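Second substrate binding domain of putative amino acid ABC transporter (PDB 4OEN) probably captures an amino acid outside the cell and presents it to the membrane part of an ABC importer, as extracellular solute-binding domains of family 3 do. Local coordinates at residues 57-62 with 78-83; 121-126 with 155-160. All blocks are in the same frame, centred on the assembly; numbering follows the deposited sequence. Where two conformers were deposited one is given.

Contact 1: residues 57-62 with 78-83; sequences AVQAGQ and ATFDFS
Gln59, in the last turn of helix 51-60, reaches across to Thr79 and Phe80, where the chain enters strand 80-82 of a periplasmic binding protein type II fold. Its CB lies beyond contact range, and CG is the first atom to arrive, 4.2 Å from Phe80 CZ. With CG set anti to its own carbonyl carbon (chi1 -74°) and the chain bent at chi2, the amide is turned in against the strand entrance. CD then comes close to Thr79 O and CB, and the two amide arms divide. The OE1 arm packs against Thr79 CB at 3.6 Å and accepts a hydrogen bond from a water. The same water also donates a longer bond to Thr79 O, so a solvent bridge runs beside the direct one.

The NE2 arm does two jobs. It donates to Thr79 O over 3.0 Å, nearly straight at 164°; the acceptor lies close to the Gln59 amide plane, whereas the nitrogen stands well above the carbonyl plane instead of on a lone pair. NE2 also sits over the centre of one face of the Phe80 ring, with the amide and ring planes steeply inclined at 75°. The bond to Thr79 O fixes the rotation of the amide and keeps its nitrogen over the ring. Phe80 continues onto Ala188 of strand 180-190, which pairs with strand 80-82. The helix ends just beyond Gln59, in a Schellman motif at Gly61 marked by its positive phi and the bonds from Gln62 N to Ala57 O and from Gly61 N to Val58 O. Val58 reaches the ring through one methyl, CG1, which approaches Phe80 CE1 obliquely at 3.7 Å.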
loop_
_atom_site.group_PDB
_atom_site.type_symbol
_atom_site.label_atom_id
_atom_site.label_comp_id
_atom_site.label_asym_id
_atom_site.label_seq_id
_atom_site.Cartn_x
_atom_site.Cartn_y
_atom_site.Cartn_z
ATOM N N ALA A 57 15.631 -12.280 -6.847
ATOM C CA ALA A 57 16.700 -12.587 -5.901
ATOM C C ALA A 57 16.211 -13.600 -4.862
ATOM O O ALA A 57 16.922 -14.548 -4.541
ATOM C CB ALA A 57 17.208 -11.307 -5.229
ATOM N N VAL A 58 14.987 -13.417 -4.374
ATOM C CA VAL A 58 14.412 -14.349 -3.408
ATOM C C VAL A 58 14.219 -15.727 -4.054
ATOM O O VAL A 58 14.574 -16.753 -3.469
ATOM C CB VAL A 58 13.071 -13.825 -2.835
ATOM C CG1 VAL A 58 12.338 -14.933 -2.069
ATOM C CG2 VAL A 58 13.316 -12.620 -1.918
ATOM N N GLN A 59 13.694 -15.755 -5.275
ATOM C CA GLN A 59 13.446 -17.026 -5.959
ATOM C C GLN A 59 14.734 -17.787 -6.276
ATOM O O GLN A 59 14.757 -19.017 -6.263
ATOM C CB GLN A 59 12.648 -16.789 -7.241
ATOM C CG GLN A 59 11.185 -16.461 -6.976
ATOM C CD GLN A 59 10.492 -17.528 -6.139
ATOM O OE1 GLN A 59 10.593 -18.723 -6.421
ATOM N NE2 GLN A 59 9.779 -17.094 -5.102
ATOM N N ALA A 60 15.800 -17.039 -6.537
ATOM C CA ALA A 60 17.104 -17.612 -6.831
ATOM C C ALA A 60 17.870 -18.000 -5.562
ATOM O O ALA A 60 18.901 -18.670 -5.638
ATOM C CB ALA A 60 17.924 -16.638 -7.657
ATOM N N GLY A 61 17.364 -17.582 -4.403
ATOM C CA GLY A 61 18.032 -17.877 -3.147
ATOM C C GLY A 61 19.145 -16.909 -2.782
ATOM O O GLY A 61 19.901 -17.155 -1.841
ATOM N N GLN A 62 19.251 -15.797 -3.507
ATOM C CA GLN A 62 20.276 -14.812 -3.189
ATOM C C GLN A 62 19.778 -13.764 -2.209
ATOM O O GLN A 62 20.573 -13.048 -1.600
ATOM C CB GLN A 62 20.796 -14.148 -4.461
ATOM C CG GLN A 62 21.805 -15.014 -5.204
ATOM C CD GLN A 62 22.923 -15.511 -4.301
ATOM O OE1 GLN A 62 23.137 -16.716 -4.162
ATOM N NE2 GLN A 62 23.645 -14.581 -3.686
ATOM N N ALA A 78 2.135 -19.822 -5.187
ATOM C CA ALA A 78 2.751 -20.958 -5.850
ATOM C C ALA A 78 4.260 -21.000 -5.630
ATOM O O ALA A 78 4.859 -22.069 -5.634
ATOM C CB ALA A 78 2.440 -20.940 -7.342
ATOM N N THR A 79 4.876 -19.836 -5.443
ATOM C CA THR A 79 6.329 -19.790 -5.301
ATOM C C THR A 79 6.794 -19.036 -4.057
ATOM O O THR A 79 7.984 -19.038 -3.746
ATOM C CB THR A 79 6.987 -19.155 -6.548
ATOM O OG1 THR A 79 6.409 -17.872 -6.789
ATOM C CG2 THR A 79 6.764 -20.031 -7.787
ATOM N N PHE A 80 5.862 -18.405 -3.350
ATOM C CA PHE A 80 6.189 -17.671 -2.120
ATOM C C PHE A 80 5.379 -18.173 -0.933
ATOM O O PHE A 80 4.218 -18.555 -1.083
ATOM C CB PHE A 80 5.903 -16.173 -2.272
ATOM C CG PHE A 80 6.861 -15.437 -3.167
ATOM C CD1 PHE A 80 8.065 -14.965 -2.669
ATOM C CD2 PHE A 80 6.534 -15.174 -4.491
ATOM C CE1 PHE A 80 8.955 -14.268 -3.477
ATOM C CE2 PHE A 80 7.419 -14.472 -5.309
ATOM C CZ PHE A 80 8.632 -14.014 -4.790
ATOM N N ASP A 81 5.979 -18.126 0.250
ATOM C CA ASP A 81 5.250 -18.272 1.504
ATOM C C ASP A 81 5.137 -16.893 2.138
ATOM O O ASP A 81 6.131 -16.193 2.293
ATOM C CB ASP A 81 5.961 -19.236 2.462
ATOM C CG ASP A 81 5.909 -20.691 2.001
ATOM O OD1 ASP A 81 4.993 -21.070 1.240
ATOM O OD2 ASP A 81 6.799 -21.463 2.421
ATOM N N PHE A 82 3.921 -16.512 2.499
ATOM C CA PHE A 82 3.666 -15.188 3.031
ATOM C C PHE A 82 3.574 -15.188 4.542
ATOM O O PHE A 82 3.143 -16.178 5.150
ATOM C CB PHE A 82 2.371 -14.628 2.446
ATOM C CG PHE A 82 2.486 -14.174 1.014
ATOM C CD1 PHE A 82 3.049 -12.943 0.704
ATOM C CD2 PHE A 82 1.964 -14.949 -0.016
ATOM C CE1 PHE A 82 3.130 -12.502 -0.617
ATOM C CE2 PHE A 82 2.041 -14.517 -1.328
ATOM C CZ PHE A 82 2.618 -13.289 -1.631
ATOM N N SER A 83 3.957 -14.067 5.134
ATOM C CA SER A 83 3.651 -13.767 6.524
ATOM C C SER A 83 2.174 -13.449 6.707
ATOM O O SER A 83 1.409 -13.348 5.749
ATOM C CB SER A 83 4.454 -12.566 7.006
ATOM O OG SER A 83 3.937 -11.364 6.444
HETATM O O HOH W 1 9.871 -21.075 -5.462
#

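Contact 2: residues 121-126 with 155-160; sequences QTFLTE and AVMDDE
Met157 extends from strand 155-159 toward helix 119-126 and overlaps Leu124 along most of its length. Its CB lies 3.7 Å from Leu124 CD1 and equally near CG of that leucine. The methionine was modelled in two conformers, and the contacts of its outer atoms belong to the one described, in which SD comes within 4.0 Å of Leu124 CD2. Setting CG anti to the backbone N (chi1 -159°) and bending the chain at chi2 carries the thioether past the leucine to Phe123. There the terminal methyl CE approaches the CD2–CE2 bond of the ring obliquely, 3.6 Å from both atoms of Phe123, and the two side chains are roughly perpendicular. The sulfur stands 5.2 Å from the Phe123 ring centroid and 59° off its normal, an oblique Met-aromatic contact.

This is helix-on-sheet packing within an alpha/beta domain: Leu124 also rests on Val112 and Val114 of strand 111-115, the parallel neighbour of strand 155-159, and Met157 touches Thr91 of strand 87-96. No hydrogen bond crosses between 121-126 and 155-160. Their association therefore depends mainly on apolar surface, to which the thioether–ring contact contributes in this conformer, without a directional polar bond.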
loop_
_atom_site.group_PDB
_atom_site.type_symbol
_atom_site.label_atom_id
_atom_site.label_comp_id
_atom_site.label_asym_id
_atom_site.label_seq_id
_atom_site.Cartn_x
_atom_site.Cartn_y
_atom_site.Cartn_z
ATOM N N GLN A 121 -10.490 1.338 -10.470
ATOM C CA GLN A 121 -11.328 1.372 -11.668
ATOM C C GLN A 121 -12.313 0.210 -11.742
ATOM O O GLN A 121 -13.443 0.389 -12.159
ATOM C CB GLN A 121 -10.449 1.392 -12.915
ATOM C CG GLN A 121 -11.247 1.425 -14.234
ATOM C CD GLN A 121 -10.349 1.292 -15.426
ATOM O OE1 GLN A 121 -9.460 0.449 -15.439
ATOM N NE2 GLN A 121 -10.560 2.134 -16.436
ATOM N N THR A 122 -11.866 -0.982 -11.359
ATOM C CA THR A 122 -12.729 -2.144 -11.287
ATOM C C THR A 122 -13.910 -1.887 -10.339
ATOM O O THR A 122 -15.063 -2.106 -10.699
ATOM C CB THR A 122 -11.943 -3.363 -10.810
ATOM O OG1 THR A 122 -10.770 -3.530 -11.632
ATOM C CG2 THR A 122 -12.800 -4.607 -10.860
ATOM N N PHE A 123 -13.606 -1.401 -9.144
ATOM C CA PHE A 123 -14.674 -1.099 -8.187
ATOM C C PHE A 123 -15.655 -0.089 -8.777
ATOM O O PHE A 123 -16.869 -0.311 -8.767
ATOM C CB PHE A 123 -14.080 -0.576 -6.866
ATOM C CG PHE A 123 -15.112 -0.143 -5.866
ATOM C CD1 PHE A 123 -15.655 -1.047 -4.972
ATOM C CD2 PHE A 123 -15.554 1.165 -5.839
ATOM C CE1 PHE A 123 -16.612 -0.637 -4.055
ATOM C CE2 PHE A 123 -16.512 1.575 -4.937
ATOM C CZ PHE A 123 -17.033 0.681 -4.036
ATOM N N LEU A 124 -15.148 1.011 -9.317
ATOM C CA LEU A 124 -16.042 2.060 -9.801
ATOM C C LEU A 124 -16.897 1.551 -10.945
ATOM O O LEU A 124 -18.064 1.899 -11.079
ATOM C CB LEU A 124 -15.262 3.284 -10.277
ATOM C CG LEU A 124 -14.757 4.311 -9.287
ATOM C CD1 LEU A 124 -14.204 5.458 -10.089
ATOM C CD2 LEU A 124 -15.912 4.792 -8.394
ATOM N N THR A 125 -16.293 0.737 -11.800
ATOM C CA THR A 125 -17.000 0.282 -12.979
ATOM C C THR A 125 -18.103 -0.681 -12.593
ATOM O O THR A 125 -19.201 -0.622 -13.136
ATOM C CB THR A 125 -16.042 -0.373 -13.985
ATOM O OG1 THR A 125 -15.049 0.587 -14.350
ATOM C CG2 THR A 125 -16.801 -0.808 -15.217
ATOM N N GLU A 126 -17.807 -1.542 -11.624
ATOM C CA GLU A 126 -18.777 -2.517 -11.151
ATOM C C GLU A 126 -19.928 -1.889 -10.386
ATOM O O GLU A 126 -21.009 -2.467 -10.324
ATOM C CB GLU A 126 -18.096 -3.566 -10.273
ATOM C CG GLU A 126 -17.191 -4.528 -11.052
ATOM C CD GLU A 126 -17.949 -5.601 -11.823
ATOM O OE1 GLU A 126 -19.176 -5.463 -12.013
ATOM O OE2 GLU A 126 -17.311 -6.594 -12.243
ATOM N N ALA A 155 -14.771 13.880 -7.651
ATOM C CA ALA A 155 -14.159 12.931 -6.732
ATOM C C ALA A 155 -13.181 12.081 -7.503
ATOM O O ALA A 155 -13.202 12.077 -8.749
ATOM C CB ALA A 155 -15.213 12.050 -6.064
ATOM N N VAL A 156 -12.313 11.394 -6.763
ATOM C CA VAL A 156 -11.471 10.351 -7.335
ATOM C C VAL A 156 -11.643 9.074 -6.534
ATOM O O VAL A 156 -12.099 9.095 -5.388
ATOM C CB VAL A 156 -9.968 10.715 -7.324
ATOM C CG1 VAL A 156 -9.718 12.023 -8.046
ATOM C CG2 VAL A 156 -9.447 10.789 -5.873
ATOM N N MET A 157 -11.297 7.958 -7.150
ATOM C CA MET A 157 -11.157 6.686 -6.445
ATOM C C MET A 157 -9.699 6.249 -6.586
ATOM O O MET A 157 -9.201 6.193 -7.704
ATOM C CB MET A 157 -12.101 5.630 -7.029
ATOM C CG MET A 157 -12.415 4.476 -6.101
ATOM S SD MET A 157 -13.755 4.899 -4.978
ATOM C CE MET A 157 -13.707 3.526 -3.819
ATOM N N ASP A 158 -9.027 5.938 -5.480
ATOM C CA ASP A 158 -7.596 5.598 -5.540
ATOM C C ASP A 158 -7.222 4.638 -4.423
ATOM O O ASP A 158 -8.027 4.337 -3.550
ATOM C CB ASP A 158 -6.752 6.878 -5.435
ATOM C CG ASP A 158 -5.372 6.784 -6.105
ATOM O OD1 ASP A 158 -4.882 5.694 -6.514
ATOM O OD2 ASP A 158 -4.746 7.859 -6.210
ATOM N N ASP A 159 -5.977 4.182 -4.444
ATOM C CA ASP A 159 -5.465 3.332 -3.386
ATOM C C ASP A 159 -5.425 4.107 -2.077
ATOM O O ASP A 159 -4.873 5.219 -2.019
ATOM C CB ASP A 159 -4.057 2.841 -3.726
ATOM C CG ASP A 159 -4.044 1.918 -4.915
ATOM O OD1 ASP A 159 -4.805 0.934 -4.882
ATOM O OD2 ASP A 159 -3.279 2.173 -5.874
ATOM N N GLU A 160 -5.974 3.505 -1.028
ATOM C CA GLU A 160 -6.020 4.172 0.264
ATOM C C GLU A 160 -4.636 4.568 0.825
ATOM O O GLU A 160 -4.475 5.693 1.270
ATOM C CB GLU A 160 -6.780 3.330 1.295
ATOM C CG GLU A 160 -6.668 3.923 2.690
ATOM C CD GLU A 160 -7.630 3.325 3.685
ATOM O OE1 GLU A 160 -8.685 2.775 3.278
ATOM O OE2 GLU A 160 -7.332 3.425 4.902
#

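How the contacts relate
The two contacts lie far apart in one elongated chain, with centres 31 Å apart and nearest atoms about 16 Å apart, and they do not touch. They come in series: contact 1 is complete at residue 83, before contact 2 opens at residue 121. Both reach the same mixed sheet. Strand 80-82 pairs with strand 180-190, which pairs with 87-96, and 87-96 pairs in turn with 155-159, so antiparallel pairings connect the two sites. This separation is consistent with placement in the two lobes of a type II binding protein, joined by long strands; each contact packs a helix locally, without spanning the distance between the lobes.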